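Local coordinates for carbonic anhydrase (Neosartorya fumigata, PDB 7COI), which probably catalyses the reversible hydration of carbon dioxide to hydrogencarbonate, as a zinc-dependent enzyme of the beta class, at residues A[145-150]-A[170-175]; A[160-165]-A[238-243]; A[164-169]-A[245-250]; A[175-180]-A[257-262]. All coordinates share one frame; numbering follows the deposited sequence.

Contact 1: A[145-150]-A[170-175]; sequences NVIHPA and VVICGH. With ZN (zinc ion), chain F.
The wall of the zinc site beside His175 is built where Asn145 lies against the end of strand 169-175, over the backbone of Cys173 and Gly174. His175 NE2 binds the zinc ion at 2.1 Å, and Cys119 and Cys178 are the other protein ligands. In the Asn145 amide, CG is nearest Cys173 O, at 3.4 Å, while Asn145 OD1 and ND2 are both nearest Gly174 CA, at 3.4 and 3.6 Å. The amide gets there because CG is folded between the backbone N and the carbonyl carbon (chi1 50°). The link to the zinc ligand is made by one water, which donates to Asn145 OD1 at 2.7 Å and accepts from His175 N at 3.1 Å. This water ties the second-shell Asn145 to the backbone of the metal ligand, which would help to position His175. Farther along, the contact turns apolar. The side chains of Ile147 and Ile172 cross obliquely and meet at their CD1 methyls, Ile147 CD1 to Ile172 CD1 being 3.5 Å, closer than usual for two methyl groups; the chi2 of Ile147 (-143°) is off a staggered value, which suggests slight strain. All six touching residues are buried. Strand 169-175 runs between strands 114-119 and 251-257 and is bonded to both, and Asn145 also touches Cys119 on the former. Helix 216-236 covers the loop side, with Asn227 and Val228 against Asn145 and Ala234 against Ile147. The loop itself leads from strand 137-142 into helix 152-164.

Contact 2: A[160-165]-A[238-243]; sequences FAVRHL and KSVVLE
Val162 and Val240 form the apolar half of the contact, where helix 152-164 packs beside helix 239-248. The axes of the short segments 160-164 and 239-243 approach to 9.6 Å, with their N-to-C directions 49° apart. Val162 CG1 lies 3.9 Å from Val240 CG2 and also rests on the backbone, 3.5 Å from Val240 O. The other branch, Val162 CG2, reaches Val241 CG2 more loosely at 4.4 Å. Val240 CG2 also sits obliquely against the guanidinium of Arg163, 3.8 Å from Arg163 NH2, so one methyl fills the angle between the valine and the arginine chain.

The charged part lies at the rim. The stronger partner of Arg163 is Glu159 of its own helix, paired through NE. Across the contact, the Arg163 chain runs extended and then bends at chi3, bringing NH2 3.1 Å from Glu243 OE1 in a salt bridge with an N-H...O angle of 146°. OE1 receives it on its syn side, yet the guanidinium and carboxylate planes are 53° apart and the pairing is not bidentate. Within the second helix, Ser239 OG donates to Glu243 OE2 at 2.7 Å on the anti side, which restrains the carboxylate's rotation. Ser239 OG is also bonded to Thr285 N.

Arg163 thus lies between two acids, which probably offset its charge, in a polar row along the rim of the valine contact.

Contact 3: A[164-169]-A[245-250]; sequences HLRVKH and MQERGL
Arg248 reaches from the end of helix 239-248 to the carbonyl of Val167, joining two helix-to-strand turns of the alpha/beta fold: one leads from helix 152-164 into strand 169-175, the other from helix 239-248 into the parallel neighbour, strand 251-257. Each helix is left through a residue with positive phi, Arg166 in one turn and Gly249 in the other. The close-packed part is on the sheet side. Arg248 grips Val167 O side-on with two nitrogens, NH2 at 2.8 Å and NE at 3.0 Å. Both bonds lie close to the guanidinium plane, but NE comes to the carbonyl from 44° above its plane. The same NH2 also donates to Val162 O, so Arg248 joins a carbonyl in the last turn of helix 152-164 to one in the turn that follows. Leu250 CD1 packs beside the same carbonyl, 3.3 Å from Val167 O, and its other methyl reaches back to Val162.

The solvent side is charged and looser. Arg166 NH2 donates to Glu247 OE2 at 2.9 Å, almost straight at 170°, on the syn side and in the guanidinium plane, whereas the second bond, Arg166 NH1 to Glu247 OE1, is weak. Arg248 NH1 also donates to Glu247 OE1, at 3.3 Å. Arg248 NH1 stands over one face of the Arg166 guanidinium, the two planes 58° apart, and Glu247, bonded to both, probably offsets their charges. Lys168 is exposed too, its amine making a long, weak pair with Glu113. Beside the closest backbone approach, at Lys168 and Leu250, a water donates to Lys168 O at 2.7 Å and to Gly249 O at 2.9 Å.

Contact 4: A[175-180]-A[257-262]; sequences HTKCGG and YDVGSG. With ZN (zinc ion), chain F; ACT (acetate ion), chain E.
His175 and Tyr257 point to the same face of the sheet, His175 CB standing 3.9 Å from Tyr257 CB and at the edge of the tyrosine ring, near its plane. From there the imidazole leads away toward the metal, which His175 binds through NE2, CG being folded between backbone N and carbonyl carbon (chi1 69°). Val259 comes to it obliquely, with CG1 3.6 Å from His175 ND1; that nitrogen makes a weak bond to Thr176 O.

Thr176 is turned toward the other segment. Its OG1 accepts from Val259 N at 3.2 Å, nearly straight at 159°, and shares a water with Asp258 OD1. That same OD1 takes Gly260 N in an Asx turn, which restrains the loop after strand 251-257 where threonine meets it. The backbones pair in parallel, as neighbouring strands 169-175 and 251-257 end in the alpha/beta fold: Thr176 N donates to Tyr257 O at 3.0 Å, nearly along the C=O axis.

Lys177 crosses Val259 at about a right angle and touches it mainly through CG, nearest Val259 CG2. One residue on, Cys178 SG binds zinc at 2.3 Å, and Cys119 is the third protein ligand. The fourth place is taken by an acetate, probably from the crystallisation liquor, its OXT 2.0 Å from the zinc ion and near the plane of the His175 ring at its edge. Asp121 does not bind here, consistent with the open (type I) state of beta-class enzymes. Gly179 N donates to acetate OXT at 3.1 Å, and Gln110 of the fourth subunit bonds the acetate as well.

How the contacts relate
From the N terminus, contact 1 opens at 145-150 and closes on strand 169-175, enclosing helix 152-164. Contacts 2 and 3 open inside that loop, sharing His164 and Leu165, and close much later on helix 239-248 and the turn after it, so both cross contact 1. Contact 4 begins at His175, where contact 1 ends, and closes at 257-262; these two follow in series and meet at the zinc ion. Contact 4 also crosses contacts 2 and 3, which lie across the chain's centre, about 28 Å away between centres. Thus contact 2 pairs two helices and contact 3 the turns that follow them, while contacts 1 and 4 tie loops to the metal-bearing end of strand 169-175.

Contact 1: A[145-150]-A[170-175]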
loop_
_atom_site.group_PDB
_atom_site.type_symbol
_atom_site.label_atom_id
_atom_site.label_comp_id
_atom_site.label_asym_id
_atom_site.label_seq_id
_atom_site.Cartn_x
_atom_site.Cartn_y
_atom_site.Cartn_z
ATOM N N ASN A 145 -6.185 0.771 15.105
ATOM C CA ASN A 145 -4.856 0.264 15.551
ATOM C C ASN A 145 -4.581 -1.062 14.817
ATOM O O ASN A 145 -4.053 -1.992 15.439
ATOM C CB ASN A 145 -4.769 0.173 17.094
ATOM C CG ASN A 145 -5.911 -0.546 17.807
ATOM O OD1 ASN A 145 -6.923 0.061 18.114
ATOM N ND2 ASN A 145 -5.728 -1.832 18.105
ATOM N N VAL A 146 -4.813 -1.115 13.502
ATOM C CA VAL A 146 -4.653 -2.352 12.687
ATOM C C VAL A 146 -3.221 -2.409 12.169
ATOM O O VAL A 146 -2.709 -1.403 11.657
ATOM C CB VAL A 146 -5.672 -2.413 11.536
ATOM C CG1 VAL A 146 -5.424 -3.591 10.602
ATOM C CG2 VAL A 146 -7.075 -2.474 12.078
ATOM N N ILE A 147 -2.582 -3.564 12.323
ATOM C CA ILE A 147 -1.253 -3.837 11.723
ATOM C C ILE A 147 -1.444 -4.735 10.517
ATOM O O ILE A 147 -1.574 -5.964 10.691
ATOM C CB ILE A 147 -0.259 -4.438 12.733
ATOM C CG1 ILE A 147 -0.245 -3.641 14.041
ATOM C CG2 ILE A 147 1.118 -4.559 12.109
ATOM C CD1 ILE A 147 1.100 -3.509 14.682
ATOM N N HIS A 148 -1.457 -4.149 9.320
ATOM C CA HIS A 148 -1.339 -4.905 8.057
ATOM C C HIS A 148 0.132 -5.231 7.921
ATOM O O HIS A 148 0.942 -4.316 7.951
ATOM C CB HIS A 148 -1.799 -4.078 6.856
ATOM C CG HIS A 148 -3.257 -3.783 6.846
ATOM N ND1 HIS A 148 -4.138 -4.518 6.099
ATOM C CD2 HIS A 148 -3.968 -2.787 7.425
ATOM C CE1 HIS A 148 -5.346 -3.994 6.256
ATOM N NE2 HIS A 148 -5.269 -2.949 7.046
ATOM N N PRO A 149 0.512 -6.513 7.764
ATOM C CA PRO A 149 1.925 -6.882 7.711
ATOM C C PRO A 149 2.762 -6.066 6.722
ATOM O O PRO A 149 3.849 -5.689 7.083
ATOM C CB PRO A 149 1.869 -8.352 7.259
ATOM C CG PRO A 149 0.552 -8.857 7.803
ATOM C CD PRO A 149 -0.392 -7.679 7.664
ATOM N N ALA A 150 2.247 -5.802 5.533
ATOM C CA ALA A 150 3.016 -5.116 4.472
ATOM C C ALA A 150 2.627 -3.637 4.326
ATOM O O ALA A 150 3.050 -3.024 3.333
ATOM C CB ALA A 150 2.821 -5.861 3.181
ATOM N N VAL A 170 7.292 -1.529 22.734
ATOM C CA VAL A 170 6.232 -1.291 21.704
ATOM C C VAL A 170 4.906 -1.636 22.335
ATOM O O VAL A 170 4.728 -2.769 22.796
ATOM C CB VAL A 170 6.467 -2.054 20.392
ATOM C CG1 VAL A 170 5.371 -1.664 19.377
ATOM C CG2 VAL A 170 7.854 -1.781 19.828
ATOM N N VAL A 171 3.975 -0.686 22.346
ATOM C CA VAL A 171 2.642 -0.862 22.918
ATOM C C VAL A 171 1.638 -0.795 21.772
ATOM O O VAL A 171 1.669 0.193 21.029
ATOM C CB VAL A 171 2.366 0.236 23.960
ATOM C CG1 VAL A 171 0.963 0.131 24.507
ATOM C CG2 VAL A 171 3.414 0.251 25.061
ATOM N N ILE A 172 0.791 -1.791 21.643
ATOM C CA ILE A 172 -0.411 -1.720 20.789
ATOM C C ILE A 172 -1.566 -1.532 21.740
ATOM O O ILE A 172 -1.789 -2.400 22.611
ATOM C CB ILE A 172 -0.581 -2.932 19.855
ATOM C CG1 ILE A 172 0.617 -3.090 18.928
ATOM C CG2 ILE A 172 -1.880 -2.796 19.072
ATOM C CD1 ILE A 172 0.532 -4.324 18.036
ATOM N N CYS A 173 -2.295 -0.439 21.562
ATOM C CA CYS A 173 -3.431 -0.075 22.418
ATOM C C CYS A 173 -4.685 -0.042 21.566
ATOM O O CYS A 173 -4.798 0.828 20.702
ATOM C CB CYS A 173 -3.161 1.248 23.123
ATOM S SG CYS A 173 -4.480 1.666 24.286
ATOM N N GLY A 174 -5.590 -0.986 21.827
ATOM C CA GLY A 174 -6.981 -0.930 21.348
ATOM C C GLY A 174 -7.857 -0.212 22.352
ATOM O O GLY A 174 -7.352 0.233 23.402
ATOM N N HIS A 175 -9.141 -0.032 22.056
ATOM C CA HIS A 175 -9.980 0.738 23.006
ATOM C C HIS A 175 -11.417 0.247 22.888
ATOM O O HIS A 175 -11.796 -0.388 21.882
ATOM C CB HIS A 175 -9.796 2.258 22.866
ATOM C CG HIS A 175 -10.363 2.714 21.576
ATOM N ND1 HIS A 175 -11.601 3.343 21.513
ATOM C CD2 HIS A 175 -9.918 2.563 20.310
ATOM C CE1 HIS A 175 -11.907 3.590 20.268
ATOM N NE2 HIS A 175 -10.879 3.146 19.546
HETATM ZN ZN ZN F . -10.946 3.057 17.409
HETATM O O HOH W 1 -9.361 -0.741 19.000
#

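Contact 2: A[160-165]-A[238-243]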
loop_
_atom_site.group_PDB
_atom_site.type_symbol
_atom_site.label_atom_id
_atom_site.label_comp_id
_atom_site.label_asym_id
_atom_site.label_seq_id
_atom_site.Cartn_x
_atom_site.Cartn_y
_atom_site.Cartn_z
ATOM N N PHE A 160 11.710 2.901 12.148
ATOM C CA PHE A 160 12.346 4.118 12.706
ATOM C C PHE A 160 12.437 3.992 14.235
ATOM O O PHE A 160 13.529 4.208 14.797
ATOM C CB PHE A 160 11.597 5.368 12.282
ATOM C CG PHE A 160 12.389 6.625 12.505
ATOM C CD1 PHE A 160 12.417 7.238 13.742
ATOM C CD2 PHE A 160 13.054 7.219 11.449
ATOM C CE1 PHE A 160 13.157 8.390 13.946
ATOM C CE2 PHE A 160 13.796 8.382 11.649
ATOM C CZ PHE A 160 13.832 8.967 12.891
ATOM N N ALA A 161 11.345 3.606 14.897
ATOM C CA ALA A 161 11.301 3.532 16.368
ATOM C C ALA A 161 12.306 2.466 16.854
ATOM O O ALA A 161 13.016 2.705 17.852
ATOM C CB ALA A 161 9.925 3.216 16.844
ATOM N N VAL A 162 12.280 1.293 16.244
ATOM C CA VAL A 162 13.012 0.115 16.778
ATOM C C VAL A 162 14.493 0.223 16.411
ATOM O O VAL A 162 15.343 0.063 17.317
ATOM C CB VAL A 162 12.383 -1.209 16.343
ATOM C CG1 VAL A 162 13.220 -2.380 16.829
ATOM C CG2 VAL A 162 10.981 -1.340 16.877
ATOM N N ARG A 163 14.828 0.519 15.160
ATOM C CA ARG A 163 16.240 0.496 14.723
ATOM C C ARG A 163 16.913 1.821 15.070
ATOM O O ARG A 163 18.064 1.789 15.556
ATOM C CB ARG A 163 16.382 0.196 13.234
ATOM C CG ARG A 163 17.828 0.156 12.739
ATOM C CD ARG A 163 17.967 -0.325 11.306
ATOM N NE ARG A 163 17.377 -1.645 11.101
ATOM C CZ ARG A 163 17.960 -2.808 11.474
ATOM N NH1 ARG A 163 19.129 -2.808 12.103
ATOM N NH2 ARG A 163 17.372 -3.970 11.253
ATOM N N HIS A 164 16.264 2.957 14.805
ATOM C CA HIS A 164 16.915 4.282 14.851
ATOM C C HIS A 164 16.765 4.897 16.254
ATOM O O HIS A 164 17.775 5.293 16.809
ATOM C CB HIS A 164 16.441 5.135 13.693
ATOM C CG HIS A 164 16.846 4.544 12.392
ATOM N ND1 HIS A 164 18.166 4.491 12.005
ATOM C CD2 HIS A 164 16.141 3.926 11.421
ATOM C CE1 HIS A 164 18.246 3.905 10.817
ATOM N NE2 HIS A 164 17.007 3.549 10.438
ATOM N N LEU A 165 15.583 4.914 16.862
ATOM C CA LEU A 165 15.434 5.489 18.216
ATOM C C LEU A 165 15.719 4.422 19.286
ATOM O O LEU A 165 15.872 4.811 20.452
ATOM C CB LEU A 165 14.016 6.067 18.354
ATOM C CG LEU A 165 13.694 7.217 17.393
ATOM C CD1 LEU A 165 12.267 7.719 17.627
ATOM C CD2 LEU A 165 14.699 8.363 17.516
ATOM N N LYS A 238 8.416 -9.439 12.039
ATOM C CA LYS A 238 9.269 -8.413 11.422
ATOM C C LYS A 238 10.661 -8.643 11.978
ATOM O O LYS A 238 10.810 -8.628 13.222
ATOM C CB LYS A 238 8.781 -7.014 11.764
ATOM C CG LYS A 238 7.397 -6.694 11.225
ATOM C CD LYS A 238 6.979 -5.258 11.503
ATOM C CE LYS A 238 5.509 -5.037 11.178
ATOM N NZ LYS A 238 5.235 -5.300 9.747
ATOM N N SER A 239 11.635 -8.806 11.103
ATOM C CA SER A 239 13.027 -9.085 11.535
ATOM C C SER A 239 13.519 -7.975 12.473
ATOM O O SER A 239 14.197 -8.301 13.491
ATOM C CB SER A 239 13.945 -9.263 10.367
ATOM O OG SER A 239 15.175 -9.809 10.832
ATOM N N VAL A 240 13.166 -6.709 12.200
ATOM C CA VAL A 240 13.717 -5.579 13.005
ATOM C C VAL A 240 13.270 -5.737 14.463
ATOM O O VAL A 240 14.102 -5.448 15.398
ATOM C CB VAL A 240 13.382 -4.195 12.416
ATOM C CG1 VAL A 240 11.889 -3.886 12.444
ATOM C CG2 VAL A 240 14.144 -3.094 13.121
ATOM N N VAL A 241 12.034 -6.162 14.683
ATOM C CA VAL A 241 11.495 -6.370 16.046
ATOM C C VAL A 241 12.154 -7.604 16.678
ATOM O O VAL A 241 12.589 -7.509 17.852
ATOM C CB VAL A 241 9.965 -6.490 16.016
ATOM C CG1 VAL A 241 9.389 -6.845 17.375
ATOM C CG2 VAL A 241 9.352 -5.196 15.481
ATOM N N LEU A 242 12.177 -8.732 15.976
ATOM C CA LEU A 242 12.774 -9.984 16.543
ATOM C C LEU A 242 14.235 -9.730 16.933
ATOM O O LEU A 242 14.637 -10.193 18.029
ATOM C CB LEU A 242 12.661 -11.123 15.531
ATOM C CG LEU A 242 11.241 -11.598 15.271
ATOM C CD1 LEU A 242 11.170 -12.429 14.008
ATOM C CD2 LEU A 242 10.692 -12.354 16.459
ATOM N N GLU A 243 14.994 -9.029 16.097
ATOM C CA GLU A 243 16.409 -8.673 16.367
ATOM C C GLU A 243 16.500 -7.896 17.698
ATOM O O GLU A 243 17.363 -8.213 18.553
ATOM C CB GLU A 243 17.001 -7.845 15.225
ATOM C CG GLU A 243 17.219 -8.569 13.907
ATOM C CD GLU A 243 17.395 -7.601 12.735
ATOM O OE1 GLU A 243 17.843 -6.440 12.984
ATOM O OE2 GLU A 243 17.028 -7.959 11.582
#

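Contact 3: A[164-169]-A[245-250]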
loop_
_atom_site.group_PDB
_atom_site.type_symbol
_atom_site.label_atom_id
_atom_site.label_comp_id
_atom_site.label_asym_id
_atom_site.label_seq_id
_atom_site.Cartn_x
_atom_site.Cartn_y
_atom_site.Cartn_z
ATOM N N HIS A 164 16.264 2.957 14.805
ATOM C CA HIS A 164 16.915 4.282 14.851
ATOM C C HIS A 164 16.765 4.897 16.254
ATOM O O HIS A 164 17.775 5.293 16.809
ATOM C CB HIS A 164 16.441 5.135 13.693
ATOM C CG HIS A 164 16.846 4.544 12.392
ATOM N ND1 HIS A 164 18.166 4.491 12.005
ATOM C CD2 HIS A 164 16.141 3.926 11.421
ATOM C CE1 HIS A 164 18.246 3.905 10.817
ATOM N NE2 HIS A 164 17.007 3.549 10.438
ATOM N N LEU A 165 15.583 4.914 16.862
ATOM C CA LEU A 165 15.434 5.489 18.216
ATOM C C LEU A 165 15.719 4.422 19.286
ATOM O O LEU A 165 15.872 4.811 20.452
ATOM C CB LEU A 165 14.016 6.067 18.354
ATOM C CG LEU A 165 13.694 7.217 17.393
ATOM C CD1 LEU A 165 12.267 7.719 17.627
ATOM C CD2 LEU A 165 14.699 8.363 17.516
ATOM N N ARG A 166 15.732 3.140 18.939
ATOM C CA ARG A 166 15.981 2.024 19.889
ATOM C C ARG A 166 15.030 2.107 21.080
ATOM O O ARG A 166 15.465 2.004 22.267
ATOM C CB ARG A 166 17.457 2.011 20.297
ATOM C CG ARG A 166 18.400 1.704 19.145
ATOM C CD ARG A 166 19.882 1.771 19.525
ATOM N NE ARG A 166 20.202 0.865 20.615
ATOM C CZ ARG A 166 20.454 -0.442 20.490
ATOM N NH1 ARG A 166 20.439 -1.014 19.295
ATOM N NH2 ARG A 166 20.725 -1.165 21.570
ATOM N N VAL A 167 13.734 2.220 20.814
ATOM C CA VAL A 167 12.736 2.177 21.904
ATOM C C VAL A 167 12.887 0.857 22.653
ATOM O O VAL A 167 13.279 -0.163 22.040
ATOM C CB VAL A 167 11.302 2.363 21.351
ATOM C CG1 VAL A 167 11.125 3.740 20.740
ATOM C CG2 VAL A 167 10.928 1.297 20.335
ATOM N N LYS A 168 12.517 0.850 23.915
ATOM C CA LYS A 168 12.580 -0.367 24.764
ATOM C C LYS A 168 11.236 -1.077 24.768
ATOM O O LYS A 168 11.194 -2.279 25.132
ATOM C CB LYS A 168 12.991 0.039 26.181
ATOM C CG LYS A 168 14.395 0.604 26.304
ATOM C CD LYS A 168 14.893 0.682 27.738
ATOM C CE LYS A 168 16.305 1.223 27.824
ATOM N NZ LYS A 168 16.403 2.532 27.141
ATOM N N HIS A 169 10.150 -0.365 24.431
ATOM C CA HIS A 169 8.783 -0.908 24.538
ATOM C C HIS A 169 8.005 -0.557 23.272
ATOM O O HIS A 169 8.098 0.613 22.833
ATOM C CB HIS A 169 8.040 -0.323 25.736
ATOM C CG HIS A 169 8.740 -0.576 27.022
ATOM N ND1 HIS A 169 8.582 -1.766 27.695
ATOM C CD2 HIS A 169 9.618 0.177 27.728
ATOM C CE1 HIS A 169 9.315 -1.729 28.789
ATOM N NE2 HIS A 169 9.979 -0.554 28.828
ATOM N N MET A 245 14.310 -7.770 20.177
ATOM C CA MET A 245 13.871 -8.614 21.309
ATOM C C MET A 245 15.071 -9.467 21.776
ATOM O O MET A 245 15.283 -9.545 22.978
ATOM C CB MET A 245 12.686 -9.483 20.921
ATOM C CG MET A 245 11.439 -8.661 20.718
ATOM S SD MET A 245 10.127 -9.632 20.021
ATOM C CE MET A 245 9.383 -10.302 21.506
ATOM N N GLN A 246 15.845 -10.034 20.864
ATOM C CA GLN A 246 17.056 -10.861 21.179
ATOM C C GLN A 246 18.226 -9.992 21.680
ATOM O O GLN A 246 18.891 -10.388 22.671
ATOM C CB GLN A 246 17.476 -11.626 19.930
ATOM C CG GLN A 246 16.471 -12.669 19.498
ATOM C CD GLN A 246 17.132 -13.631 18.541
ATOM O OE1 GLN A 246 17.240 -14.822 18.814
ATOM N NE2 GLN A 246 17.588 -13.118 17.408
ATOM N N GLU A 247 18.484 -8.854 21.034
ATOM C CA GLU A 247 19.655 -7.990 21.294
ATOM C C GLU A 247 19.504 -7.187 22.603
ATOM O O GLU A 247 20.534 -7.058 23.322
ATOM C CB GLU A 247 19.896 -7.065 20.103
ATOM C CG GLU A 247 20.988 -6.043 20.378
ATOM C CD GLU A 247 20.525 -4.650 20.829
ATOM O OE1 GLU A 247 19.488 -4.164 20.298
ATOM O OE2 GLU A 247 21.231 -4.003 21.654
ATOM N N ARG A 248 18.322 -6.638 22.917
ATOM C CA ARG A 248 18.204 -5.704 24.063
ATOM C C ARG A 248 16.948 -5.933 24.892
ATOM O O ARG A 248 16.658 -5.091 25.749
ATOM C CB ARG A 248 18.317 -4.247 23.621
ATOM C CG ARG A 248 17.218 -3.749 22.682
ATOM C CD ARG A 248 17.000 -2.235 22.844
ATOM N NE ARG A 248 15.888 -1.740 22.034
ATOM C CZ ARG A 248 15.935 -1.620 20.713
ATOM N NH1 ARG A 248 17.009 -2.025 20.046
ATOM N NH2 ARG A 248 14.900 -1.192 19.999
ATOM N N GLY A 249 16.257 -7.053 24.711
ATOM C CA GLY A 249 15.057 -7.367 25.486
ATOM C C GLY A 249 13.945 -6.364 25.185
ATOM O O GLY A 249 13.161 -6.085 26.111
ATOM N N LEU A 250 13.851 -5.852 23.947
ATOM C CA LEU A 250 12.656 -5.054 23.540
ATOM C C LEU A 250 11.427 -5.818 23.985
ATOM O O LEU A 250 11.333 -7.081 23.764
ATOM C CB LEU A 250 12.649 -4.850 22.024
ATOM C CG LEU A 250 11.363 -4.252 21.440
ATOM C CD1 LEU A 250 11.292 -2.812 21.816
ATOM C CD2 LEU A 250 11.330 -4.356 19.928
HETATM O O HOH W 2 12.944 -3.348 26.924
#

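Contact 4: A[175-180]-A[257-262]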
loop_
_atom_site.group_PDB
_atom_site.type_symbol
_atom_site.label_atom_id
_atom_site.label_comp_id
_atom_site.label_asym_id
_atom_site.label_seq_id
_atom_site.Cartn_x
_atom_site.Cartn_y
_atom_site.Cartn_z
ATOM N N HIS A 175 -9.141 -0.032 22.056
ATOM C CA HIS A 175 -9.980 0.738 23.006
ATOM C C HIS A 175 -11.417 0.247 22.888
ATOM O O HIS A 175 -11.796 -0.388 21.882
ATOM C CB HIS A 175 -9.796 2.258 22.866
ATOM C CG HIS A 175 -10.363 2.714 21.576
ATOM N ND1 HIS A 175 -11.601 3.343 21.513
ATOM C CD2 HIS A 175 -9.918 2.563 20.310
ATOM C CE1 HIS A 175 -11.907 3.590 20.268
ATOM N NE2 HIS A 175 -10.879 3.146 19.546
ATOM N N THR A 176 -12.175 0.491 23.945
ATOM C CA THR A 176 -13.622 0.210 23.984
ATOM C C THR A 176 -14.319 1.223 23.077
ATOM O O THR A 176 -13.814 2.381 22.927
ATOM C CB THR A 176 -14.127 0.211 25.437
ATOM O OG1 THR A 176 -14.014 1.536 25.959
ATOM C CG2 THR A 176 -13.362 -0.759 26.300
ATOM N N LYS A 177 -15.467 0.840 22.527
ATOM C CA LYS A 177 -16.299 1.719 21.656
ATOM C C LYS A 177 -15.516 2.113 20.389
ATOM O O LYS A 177 -15.651 3.256 19.953
ATOM C CB LYS A 177 -16.736 2.957 22.430
ATOM C CG LYS A 177 -17.351 2.664 23.799
ATOM C CD LYS A 177 -18.684 1.998 23.689
ATOM C CE LYS A 177 -19.778 2.966 23.270
ATOM N NZ LYS A 177 -20.709 2.412 22.248
ATOM N N CYS A 178 -14.696 1.215 19.858
ATOM C CA CYS A 178 -13.898 1.466 18.614
ATOM C C CYS A 178 -14.814 1.355 17.406
ATOM O O CYS A 178 -15.277 0.248 17.126
ATOM C CB CYS A 178 -12.713 0.515 18.496
ATOM S SG CYS A 178 -11.693 0.898 17.048
ATOM N N GLY A 179 -15.014 2.465 16.681
ATOM C CA GLY A 179 -15.820 2.527 15.442
ATOM C C GLY A 179 -15.285 1.647 14.328
ATOM O O GLY A 179 -16.084 1.159 13.542
ATOM N N GLY A 180 -13.977 1.428 14.227
ATOM C CA GLY A 180 -13.404 0.552 13.198
ATOM C C GLY A 180 -13.698 -0.887 13.510
ATOM O O GLY A 180 -14.109 -1.644 12.631
ATOM N N TYR A 257 -7.775 0.479 26.224
ATOM C CA TYR A 257 -8.128 1.775 26.836
ATOM C C TYR A 257 -9.634 1.818 26.976
ATOM O O TYR A 257 -10.327 1.668 25.980
ATOM C CB TYR A 257 -7.633 2.947 25.992
ATOM C CG TYR A 257 -7.982 4.286 26.575
ATOM C CD1 TYR A 257 -7.481 4.653 27.819
ATOM C CD2 TYR A 257 -8.895 5.144 25.954
ATOM C CE1 TYR A 257 -7.805 5.875 28.375
ATOM C CE2 TYR A 257 -9.222 6.370 26.510
ATOM C CZ TYR A 257 -8.670 6.739 27.727
ATOM O OH TYR A 257 -8.993 7.933 28.315
ATOM N N ASP A 258 -10.128 2.053 28.197
ATOM C CA ASP A 258 -11.584 2.188 28.457
ATOM C C ASP A 258 -11.910 3.674 28.318
ATOM O O ASP A 258 -11.493 4.482 29.204
ATOM C CB ASP A 258 -11.923 1.611 29.843
ATOM C CG ASP A 258 -13.398 1.592 30.167
ATOM O OD1 ASP A 258 -14.120 2.463 29.671
ATOM O OD2 ASP A 258 -13.807 0.680 30.896
ATOM N N VAL A 259 -12.609 4.056 27.252
ATOM C CA VAL A 259 -12.870 5.497 26.965
ATOM C C VAL A 259 -13.791 6.084 28.040
ATOM O O VAL A 259 -13.833 7.317 28.147
ATOM C CB VAL A 259 -13.442 5.707 25.555
ATOM C CG1 VAL A 259 -12.453 5.234 24.503
ATOM C CG2 VAL A 259 -14.784 5.024 25.391
ATOM N N GLY A 260 -14.518 5.242 28.775
ATOM C CA GLY A 260 -15.480 5.680 29.811
ATOM C C GLY A 260 -14.830 5.959 31.162
ATOM O O GLY A 260 -15.395 6.757 31.909
ATOM N N SER A 261 -13.674 5.358 31.466
ATOM C CA SER A 261 -13.019 5.440 32.796
ATOM C C SER A 261 -11.647 6.133 32.704
ATOM O O SER A 261 -11.181 6.664 33.701
ATOM C CB SER A 261 -12.900 4.053 33.355
ATOM O OG SER A 261 -11.871 3.346 32.698
ATOM N N GLY A 262 -10.983 6.113 31.542
ATOM C CA GLY A 262 -9.627 6.649 31.397
ATOM C C GLY A 262 -8.549 5.645 31.746
ATOM O O GLY A 262 -7.343 6.011 31.691
HETATM ZN ZN ZN F . -10.946 3.057 17.409
HETATM C C ACT E . -12.426 5.165 15.786
HETATM O O ACT E . -12.752 6.329 15.992
HETATM O OXT ACT E . -12.471 4.241 16.924
HETATM C CH3 ACT E . -11.960 4.636 14.427
HETATM O O HOH W 3 -15.915 1.835 27.810
#